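Side-chain contacts in acetohydroxyacid synthase small subunit Related (Bacteroides thetaiotaomicron, PDB 2F06), which is of unknown function but carries paired ACT domains and holds histidine in the crystal, consistent with a regulatory role in amino acid sensing: residues E101-F106 against A112-R117; D73-S78 against K123-L128; S35-A40 against G46-I51. One frame throughout, in Å; residues are numbered along the deposited sequence.

Interaction 1 of 3, residues E101-F106 against A112-R117; sequences EYMYSF and ANVVIR. With HIS (histidine), chain C.
The carbonyl oxygen of Arg-117 is gripped by two successive amides: Glu-101 N at 2.8 Å and, in a weak bond, Tyr-102 N at 3.4 Å. This classic beta bulge lies at the open end of the hairpin of strands 100-108 and 111-118. Beyond it Tyr-104 and Val-115 exchange N-H and carbonyl in both directions.

Two tyrosines on one face of the sheet lie over their cross-strand partners. Tyr-102 CG sits between the backbone N and the carbonyl carbon (chi1 54°), which folds the ring across the neighbouring strand; Arg-117 CB stands 3.6 Å from the ring centroid, a CH-pi contact over the face, and CG comes within 3.5 Å of Tyr-102 CE1. An alanine in place of Tyr-102 would probably leave the Arg-117 methylenes without this face and Arg-49 without its cation-pi partner. Tyr-104 repeats the packing on Val-115, whose CG1 is 3.5 Å from Tyr-104 CZ.

On the opposite face, selenomethionine Met-103 runs beside Ile-116, its CB 3.7 Å from CD1. At the far end of the hairpin Ala-112 CB lies 3.4 Å from ND1 of the bound histidine, and Ser-105 OG, less surely placed, approaches NE2. One face thus offers aromatic surfaces; the other helps line a histidine site shared with Asn-33 and Leu-34 of the second subunit, consistent with ligand sites at ACT domain interfaces.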
loop_
_atom_site.group_PDB
_atom_site.type_symbol
_atom_site.label_atom_id
_atom_site.label_comp_id
_atom_site.label_asym_id
_atom_site.label_seq_id
_atom_site.Cartn_x
_atom_site.Cartn_y
_atom_site.Cartn_z
ATOM N N GLU A 101 -5.546 -11.148 -5.917
ATOM C CA GLU A 101 -5.093 -10.246 -4.844
ATOM C C GLU A 101 -4.239 -9.125 -5.440
ATOM O O GLU A 101 -4.492 -7.955 -5.140
ATOM C CB GLU A 101 -4.416 -10.942 -3.657
ATOM C CG GLU A 101 -5.409 -11.469 -2.584
ATOM C CD GLU A 101 -6.476 -10.438 -2.118
ATOM O OE1 GLU A 101 -6.125 -9.279 -1.746
ATOM O OE2 GLU A 101 -7.680 -10.803 -2.113
ATOM N N TYR A 102 -3.304 -9.476 -6.313
ATOM C CA TYR A 102 -2.614 -8.535 -7.226
ATOM C C TYR A 102 -2.103 -9.285 -8.446
ATOM O O TYR A 102 -2.075 -10.550 -8.500
ATOM C CB TYR A 102 -1.434 -7.778 -6.566
ATOM C CG TYR A 102 -0.423 -8.708 -5.913
ATOM C CD1 TYR A 102 -0.575 -9.136 -4.560
ATOM C CD2 TYR A 102 0.681 -9.178 -6.640
ATOM C CE1 TYR A 102 0.420 -10.011 -3.948
ATOM C CE2 TYR A 102 1.608 -9.988 -6.075
ATOM C CZ TYR A 102 1.483 -10.424 -4.745
ATOM O OH TYR A 102 2.471 -11.289 -4.301
HETATM N N MSE A 103 -1.690 -8.484 -9.426
HETATM C CA MSE A 103 -1.088 -8.985 -10.673
HETATM C C MSE A 103 -0.256 -7.876 -11.229
HETATM O O MSE A 103 -0.457 -6.738 -10.832
HETATM C CB MSE A 103 -2.188 -9.391 -11.692
HETATM C CG MSE A 103 -2.739 -8.250 -12.563
HETATM SE SE MSE A 103 -4.203 -9.029 -13.614
HETATM C CE MSE A 103 -5.335 -7.421 -14.001
ATOM N N TYR A 104 0.683 -8.206 -12.113
ATOM C CA TYR A 104 1.405 -7.235 -12.874
ATOM C C TYR A 104 1.679 -7.874 -14.217
ATOM O O TYR A 104 1.772 -9.134 -14.318
ATOM C CB TYR A 104 2.719 -6.754 -12.142
ATOM C CG TYR A 104 3.578 -7.805 -11.446
ATOM C CD1 TYR A 104 3.199 -8.335 -10.186
ATOM C CD2 TYR A 104 4.807 -8.223 -11.982
ATOM C CE1 TYR A 104 4.032 -9.265 -9.513
ATOM C CE2 TYR A 104 5.619 -9.216 -11.327
ATOM C CZ TYR A 104 5.229 -9.699 -10.085
ATOM O OH TYR A 104 5.997 -10.616 -9.396
ATOM N N SER A 105 1.787 -7.050 -15.271
ATOM C CA SER A 105 1.922 -7.577 -16.593
ATOM C C SER A 105 2.312 -6.568 -17.649
ATOM O O SER A 105 2.092 -5.372 -17.459
ATOM C CB SER A 105 0.597 -8.210 -17.001
ATOM O OG SER A 105 -0.433 -7.273 -16.832
ATOM N N PHE A 106 2.994 -7.048 -18.698
ATOM C CA PHE A 106 3.424 -6.201 -19.829
ATOM C C PHE A 106 3.041 -6.967 -21.092
ATOM O O PHE A 106 3.092 -8.207 -21.111
ATOM C CB PHE A 106 4.950 -5.942 -19.888
ATOM C CG PHE A 106 5.403 -4.587 -19.360
ATOM C CD1 PHE A 106 5.492 -4.337 -17.975
ATOM C CD2 PHE A 106 5.765 -3.570 -20.246
ATOM C CE1 PHE A 106 5.918 -3.077 -17.484
ATOM C CE2 PHE A 106 6.170 -2.323 -19.797
ATOM C CZ PHE A 106 6.268 -2.070 -18.389
ATOM N N ALA A 112 1.067 -11.333 -24.078
ATOM C CA ALA A 112 1.260 -10.542 -22.891
ATOM C C ALA A 112 1.520 -11.539 -21.796
ATOM O O ALA A 112 0.938 -12.598 -21.788
ATOM C CB ALA A 112 0.016 -9.743 -22.603
ATOM N N ASN A 113 2.450 -11.222 -20.912
ATOM C CA ASN A 113 2.820 -12.076 -19.800
ATOM C C ASN A 113 2.195 -11.500 -18.545
ATOM O O ASN A 113 2.266 -10.302 -18.318
ATOM C CB ASN A 113 4.363 -12.103 -19.696
ATOM C CG ASN A 113 4.984 -12.861 -20.854
ATOM O OD1 ASN A 113 5.778 -12.312 -21.641
ATOM N ND2 ASN A 113 4.581 -14.095 -21.018
ATOM N N VAL A 114 1.568 -12.339 -17.748
ATOM C CA VAL A 114 0.870 -11.853 -16.570
ATOM C C VAL A 114 1.290 -12.693 -15.394
ATOM O O VAL A 114 1.237 -13.909 -15.469
ATOM C CB VAL A 114 -0.712 -11.928 -16.708
ATOM C CG1 VAL A 114 -1.376 -11.109 -15.573
ATOM C CG2 VAL A 114 -1.157 -11.439 -18.112
ATOM N N VAL A 115 1.730 -12.028 -14.331
ATOM C CA VAL A 115 1.946 -12.648 -13.029
ATOM C C VAL A 115 0.784 -12.376 -12.090
ATOM O O VAL A 115 0.399 -11.216 -11.833
ATOM C CB VAL A 115 3.240 -12.117 -12.401
ATOM C CG1 VAL A 115 3.362 -12.543 -10.909
ATOM C CG2 VAL A 115 4.441 -12.556 -13.227
ATOM N N ILE A 116 0.243 -13.464 -11.561
ATOM C CA ILE A 116 -0.909 -13.422 -10.704
ATOM C C ILE A 116 -0.683 -13.966 -9.342
ATOM O O ILE A 116 -0.197 -15.094 -9.201
ATOM C CB ILE A 116 -2.006 -14.382 -11.241
ATOM C CG1 ILE A 116 -2.335 -14.056 -12.678
ATOM C CG2 ILE A 116 -3.281 -14.196 -10.452
ATOM C CD1 ILE A 116 -3.079 -12.756 -12.802
ATOM N N ARG A 117 -1.154 -13.240 -8.338
ATOM C CA ARG A 117 -1.312 -13.792 -6.959
ATOM C C ARG A 117 -2.832 -13.908 -6.701
ATOM O O ARG A 117 -3.466 -12.892 -6.388
ATOM C CB ARG A 117 -0.714 -12.857 -5.945
ATOM C CG ARG A 117 -0.937 -13.224 -4.503
ATOM C CD ARG A 117 -0.528 -14.661 -4.250
ATOM N NE ARG A 117 -0.792 -15.090 -2.859
ATOM C CZ ARG A 117 -0.381 -16.249 -2.318
ATOM N NH1 ARG A 117 0.300 -17.145 -3.035
ATOM N NH2 ARG A 117 -0.671 -16.522 -1.049
HETATM N N HIS C . -3.121 -6.335 -24.432
HETATM C CA HIS C . -4.035 -7.360 -23.812
HETATM C C HIS C . -5.339 -6.889 -23.235
HETATM O O HIS C . -5.835 -5.788 -23.458
HETATM C CB HIS C . -3.327 -8.237 -22.765
HETATM C CG HIS C . -2.668 -7.495 -21.615
HETATM N ND1 HIS C . -1.484 -6.781 -21.753
HETATM C CD2 HIS C . -2.948 -7.491 -20.285
HETATM C CE1 HIS C . -1.109 -6.317 -20.567
HETATM N NE2 HIS C . -1.978 -6.744 -19.659
HETATM O OXT HIS C . -5.944 -7.650 -22.467
HETATM O O HOH W 1 5.619 -8.875 -21.235
#

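Interaction 2 of 3, residues D73-S78 against K123-L128; sequences DVVGIS and KCIEVL
Val-75 and Ile-77 of strand 69-80 meet Cys-124, Ile-125 and Leu-128 of helix 121-130 in the strand-helix layer of an ACT domain, where helices cover one face of an antiparallel sheet. Segments 73-78 and 123-128 run almost in the same direction, their axes 15° apart and 10.3 Å from each other at closest approach. That spacing is bridged wholly by apolar side chains, with no hydrogen bond between the segments.

Val-75 carries the larger part. Its CB points toward the helix but makes no close contact itself, and the two methyls do the touching. CG1, set between the backbone N and the carbonyl carbon (chi1 61°), reaches in the direction of Cys-124 and stops 4.3 Å from SG. CG2, the other branch, anti to the backbone N, lies 4.2 Å from Ile-125 CG1, the two side chains crossing at a slant. The valine fork thus straddles consecutive helix residues, one on each methyl.

One turn along the helix, Leu-128 follows Cys-124 on the same side, and the two side chains touch within the helix, Leu-128 CD1 being 3.8 Å from Cys-124 SG. Leu-135 of strand 134-136 packs against Val-75, Ile-77 and Leu-128, filling in between strand and helix, while Val-5 touches Ile-125. On the exposed side of the helix, Lys-123 NZ and Glu-126 OE1 form a salt bridge at 3.0 Å. Toward the C-terminal ends of both segments the side chains of Ile-77, two residues on from Val-75, and Leu-128 cross at about a right angle, and the Ile-77 methyl CG2 meets Leu-128 CD1 at 3.8 Å.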
loop_
_atom_site.group_PDB
_atom_site.type_symbol
_atom_site.label_atom_id
_atom_site.label_comp_id
_atom_site.label_asym_id
_atom_site.label_seq_id
_atom_site.Cartn_x
_atom_site.Cartn_y
_atom_site.Cartn_z
ATOM N N ASP A 73 4.112 -17.500 -3.549
ATOM C CA ASP A 73 3.715 -18.310 -4.713
ATOM C C ASP A 73 2.899 -17.358 -5.562
ATOM O O ASP A 73 2.054 -16.648 -5.046
ATOM C CB ASP A 73 2.806 -19.496 -4.351
ATOM C CG ASP A 73 3.416 -20.471 -3.347
ATOM O OD1 ASP A 73 4.658 -20.648 -3.349
ATOM O OD2 ASP A 73 2.610 -21.057 -2.520
ATOM N N VAL A 74 3.186 -17.339 -6.848
ATOM C CA VAL A 74 2.394 -16.691 -7.886
ATOM C C VAL A 74 2.383 -17.656 -9.112
ATOM O O VAL A 74 3.107 -18.689 -9.149
ATOM C CB VAL A 74 3.085 -15.355 -8.336
ATOM C CG1 VAL A 74 3.115 -14.355 -7.141
ATOM C CG2 VAL A 74 4.522 -15.634 -8.873
ATOM N N VAL A 75 1.550 -17.318 -10.094
ATOM C CA VAL A 75 1.422 -18.130 -11.347
ATOM C C VAL A 75 1.510 -17.140 -12.515
ATOM O O VAL A 75 1.007 -15.995 -12.436
ATOM C CB VAL A 75 0.125 -19.048 -11.298
ATOM C CG1 VAL A 75 -1.164 -18.235 -11.187
ATOM C CG2 VAL A 75 -0.001 -19.993 -12.507
ATOM N N GLY A 76 2.252 -17.529 -13.551
ATOM C CA GLY A 76 2.406 -16.750 -14.768
ATOM C C GLY A 76 1.495 -17.291 -15.850
ATOM O O GLY A 76 1.323 -18.485 -15.953
ATOM N N ILE A 77 0.858 -16.409 -16.628
ATOM C CA ILE A 77 0.063 -16.808 -17.774
ATOM C C ILE A 77 0.445 -15.931 -18.963
ATOM O O ILE A 77 1.034 -14.842 -18.801
ATOM C CB ILE A 77 -1.485 -16.700 -17.574
ATOM C CG1 ILE A 77 -1.910 -15.287 -17.330
ATOM C CG2 ILE A 77 -2.013 -17.539 -16.418
ATOM C CD1 ILE A 77 -3.204 -15.010 -18.001
ATOM N N SER A 78 0.111 -16.422 -20.142
ATOM C CA SER A 78 0.314 -15.698 -21.357
ATOM C C SER A 78 -1.035 -15.621 -22.053
ATOM O O SER A 78 -1.810 -16.598 -22.045
ATOM C CB SER A 78 1.304 -16.485 -22.237
ATOM O OG SER A 78 1.496 -15.834 -23.471
ATOM N N LYS A 123 -7.307 -23.625 -6.853
ATOM C CA LYS A 123 -8.479 -23.369 -7.698
ATOM C C LYS A 123 -8.187 -22.540 -8.956
ATOM O O LYS A 123 -8.795 -22.762 -10.016
ATOM C CB LYS A 123 -9.644 -22.744 -6.913
ATOM C CG LYS A 123 -10.960 -23.206 -7.418
ATOM C CD LYS A 123 -11.387 -24.611 -6.817
ATOM C CE LYS A 123 -10.264 -25.725 -6.812
ATOM N NZ LYS A 123 -10.687 -27.061 -6.227
ATOM N N CYS A 124 -7.287 -21.564 -8.816
ATOM C CA CYS A 124 -6.930 -20.709 -9.913
ATOM C C CYS A 124 -6.337 -21.560 -11.030
ATOM O O CYS A 124 -6.728 -21.437 -12.197
ATOM C CB CYS A 124 -5.934 -19.618 -9.427
ATOM S SG CYS A 124 -5.399 -18.496 -10.774
ATOM N N ILE A 125 -5.387 -22.437 -10.683
ATOM C CA ILE A 125 -4.706 -23.226 -11.698
ATOM C C ILE A 125 -5.682 -24.196 -12.370
ATOM O O ILE A 125 -5.607 -24.404 -13.578
ATOM C CB ILE A 125 -3.507 -23.974 -11.138
ATOM C CG1 ILE A 125 -2.371 -23.003 -10.862
ATOM C CG2 ILE A 125 -2.996 -25.038 -12.111
ATOM C CD1 ILE A 125 -1.216 -23.663 -10.127
ATOM N N GLU A 126 -6.609 -24.725 -11.592
ATOM C CA GLU A 126 -7.633 -25.641 -12.089
ATOM C C GLU A 126 -8.446 -24.990 -13.204
ATOM O O GLU A 126 -8.538 -25.531 -14.296
ATOM C CB GLU A 126 -8.544 -26.012 -10.921
ATOM C CG GLU A 126 -9.420 -27.193 -11.151
ATOM C CD GLU A 126 -10.016 -27.688 -9.852
ATOM O OE1 GLU A 126 -9.279 -27.679 -8.823
ATOM O OE2 GLU A 126 -11.206 -28.068 -9.861
ATOM N N VAL A 127 -9.011 -23.809 -12.917
ATOM C CA VAL A 127 -9.867 -23.038 -13.858
ATOM C C VAL A 127 -9.105 -22.728 -15.157
ATOM O O VAL A 127 -9.591 -22.978 -16.256
ATOM C CB VAL A 127 -10.452 -21.706 -13.177
ATOM C CG1 VAL A 127 -11.172 -20.783 -14.170
ATOM C CG2 VAL A 127 -11.391 -22.062 -12.022
ATOM N N LEU A 128 -7.883 -22.244 -15.010
ATOM C CA LEU A 128 -7.092 -21.790 -16.147
ATOM C C LEU A 128 -6.810 -22.955 -17.076
ATOM O O LEU A 128 -6.939 -22.796 -18.284
ATOM C CB LEU A 128 -5.773 -21.149 -15.671
ATOM C CG LEU A 128 -5.877 -19.931 -14.748
ATOM C CD1 LEU A 128 -4.517 -19.481 -14.343
ATOM C CD2 LEU A 128 -6.677 -18.739 -15.314
#

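Interaction 3 of 3, residues S35-A40 against G46-I51; sequences SALCIA and GILRGI
Leu-48 reaches across the beta hairpin of strands 34-41 and 46-52 to Leu-37 and Ile-39, and the hydrophobic face of this ACT-type sheet is tight there. With CG anti to the backbone N (chi1 -177°), its CD1 methyl fits between the two neighbours, 3.8 Å from Leu-37 CD2 and 3.7 Å from Ile-39 CG1. Leu-20 and Val-23 of helix 19-29 cover Leu-48. Leu-37, facing Gly-50 directly across the ladder, has its nearest side-chain atom about 4 Å from a bound histidine.

At one end, a classic beta bulge sets Ser-35 and Ala-36 against Ile-51; Ser-35 N donates to Ile-51 O at 2.8 Å, and Ala-36 CB packs 3.9 Å from Ile-51 CB. Cys-38, on the same face as Ala-36, is disulfide-linked to Cys-38 of the second subunit.

The other end is the more open: Ala-40 is partly exposed, although it still pairs with Ile-47 through two backbone bonds. There the Arg-49 chain runs extended from CG to NE, and its NH2 salt-bridges Glu-41 of the second subunit. The guanidinium lies with one face over the Ala-40 methyl, CB being 3.9 Å from Arg-49 NH1 and offset toward the rim.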
loop_
_atom_site.group_PDB
_atom_site.type_symbol
_atom_site.label_atom_id
_atom_site.label_comp_id
_atom_site.label_asym_id
_atom_site.label_seq_id
_atom_site.Cartn_x
_atom_site.Cartn_y
_atom_site.Cartn_z
ATOM N N SER A 35 13.216 -10.826 -14.490
ATOM C CA SER A 35 12.216 -11.070 -15.550
ATOM C C SER A 35 11.071 -10.100 -15.535
ATOM O O SER A 35 10.525 -9.744 -16.565
ATOM C CB SER A 35 11.609 -12.448 -15.345
ATOM O OG SER A 35 12.500 -13.348 -15.902
ATOM N N ALA A 36 10.689 -9.749 -14.327
ATOM C CA ALA A 36 9.465 -8.995 -14.048
ATOM C C ALA A 36 9.592 -8.460 -12.643
ATOM O O ALA A 36 9.969 -9.191 -11.697
ATOM C CB ALA A 36 8.222 -9.873 -14.131
ATOM N N LEU A 37 9.259 -7.199 -12.491
ATOM C CA LEU A 37 9.183 -6.671 -11.179
ATOM C C LEU A 37 8.135 -5.568 -11.093
ATOM O O LEU A 37 7.645 -5.064 -12.115
ATOM C CB LEU A 37 10.550 -6.206 -10.714
ATOM C CG LEU A 37 11.235 -5.179 -11.555
ATOM C CD1 LEU A 37 10.331 -3.907 -11.583
ATOM C CD2 LEU A 37 12.638 -4.950 -10.945
ATOM N N CYS A 38 7.811 -5.182 -9.872
ATOM C CA CYS A 38 6.732 -4.278 -9.657
ATOM C C CYS A 38 7.046 -3.821 -8.248
ATOM O O CYS A 38 7.373 -4.618 -7.354
ATOM C CB CYS A 38 5.421 -5.074 -9.737
ATOM S SG CYS A 38 4.101 -4.100 -9.371
ATOM N N ILE A 39 7.039 -2.531 -8.028
ATOM C CA ILE A 39 7.217 -2.095 -6.669
ATOM C C ILE A 39 5.846 -1.773 -6.087
ATOM O O ILE A 39 5.096 -0.978 -6.646
ATOM C CB ILE A 39 8.094 -0.854 -6.609
ATOM C CG1 ILE A 39 9.469 -1.231 -7.100
ATOM C CG2 ILE A 39 8.059 -0.261 -5.214
ATOM C CD1 ILE A 39 10.487 -0.181 -6.896
ATOM N N ALA A 40 5.525 -2.361 -4.935
ATOM C CA ALA A 40 4.331 -1.876 -4.206
ATOM C C ALA A 40 4.808 -0.906 -3.106
ATOM O O ALA A 40 5.332 -1.353 -2.104
ATOM C CB ALA A 40 3.607 -3.037 -3.612
ATOM N N GLY A 46 9.393 0.934 0.001
ATOM C CA GLY A 46 8.752 0.081 -0.977
ATOM C C GLY A 46 8.872 -1.378 -0.706
ATOM O O GLY A 46 9.692 -1.820 0.094
ATOM N N ILE A 47 8.030 -2.127 -1.362
ATOM C CA ILE A 47 8.343 -3.498 -1.467
ATOM C C ILE A 47 8.561 -3.868 -2.940
ATOM O O ILE A 47 7.602 -3.771 -3.775
ATOM C CB ILE A 47 7.273 -4.407 -0.837
ATOM C CG1 ILE A 47 7.558 -4.615 0.678
ATOM C CG2 ILE A 47 7.445 -5.804 -1.371
ATOM C CD1 ILE A 47 7.396 -3.419 1.580
ATOM N N LEU A 48 9.779 -4.321 -3.226
ATOM C CA LEU A 48 10.054 -4.852 -4.527
ATOM C C LEU A 48 9.521 -6.272 -4.641
ATOM O O LEU A 48 10.044 -7.193 -4.017
ATOM C CB LEU A 48 11.536 -4.809 -4.865
ATOM C CG LEU A 48 11.999 -5.278 -6.264
ATOM C CD1 LEU A 48 11.366 -4.388 -7.363
ATOM C CD2 LEU A 48 13.547 -5.174 -6.358
ATOM N N ARG A 49 8.533 -6.427 -5.493
ATOM C CA ARG A 49 8.088 -7.729 -5.917
ATOM C C ARG A 49 8.788 -8.104 -7.211
ATOM O O ARG A 49 8.833 -7.302 -8.149
ATOM C CB ARG A 49 6.625 -7.640 -6.169
ATOM C CG ARG A 49 5.869 -7.654 -4.949
ATOM C CD ARG A 49 4.317 -7.495 -5.301
ATOM N NE ARG A 49 3.625 -7.518 -4.005
ATOM C CZ ARG A 49 2.474 -6.918 -3.770
ATOM N NH1 ARG A 49 1.806 -6.263 -4.769
ATOM N NH2 ARG A 49 2.001 -7.016 -2.544
ATOM N N GLY A 50 9.311 -9.315 -7.275
ATOM C CA GLY A 50 10.332 -9.602 -8.239
ATOM C C GLY A 50 10.235 -11.036 -8.719
ATOM O O GLY A 50 10.185 -11.960 -7.919
ATOM N N ILE A 51 10.210 -11.189 -10.035
ATOM C CA ILE A 51 10.480 -12.482 -10.696
ATOM C C ILE A 51 11.926 -12.501 -11.209
ATOM O O ILE A 51 12.294 -11.665 -12.031
ATOM C CB ILE A 51 9.449 -12.804 -11.828
ATOM C CG1 ILE A 51 8.032 -12.759 -11.257
ATOM C CG2 ILE A 51 9.787 -14.169 -12.462
ATOM C CD1 ILE A 51 7.586 -13.982 -10.475
#

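Overall arrangement
All three contacts are largely buried and reach the same antiparallel sheet, but they differ in chemistry. Interactions 1 and 3, each centred about 7 Å from the centre of the chain, are hairpins with a classic beta bulge, held by backbone bonds; both extend into subunit interfaces, and their side chains meet, Tyr-104 packing on Ala-36, Cys-38 and Ile-51. Interaction 2, centred about 12 Å out, is helix on sheet, purely apolar between its segments and untouched by other chains. It adjoins interaction 1, since strands 69-80 and 111-118 are neighbours, and Arg-117 NH1 reaches the Asp-73 carbonyl. Interactions 2 and 3, their centres about 19 Å apart, are joined by Val-74 against Ile-51.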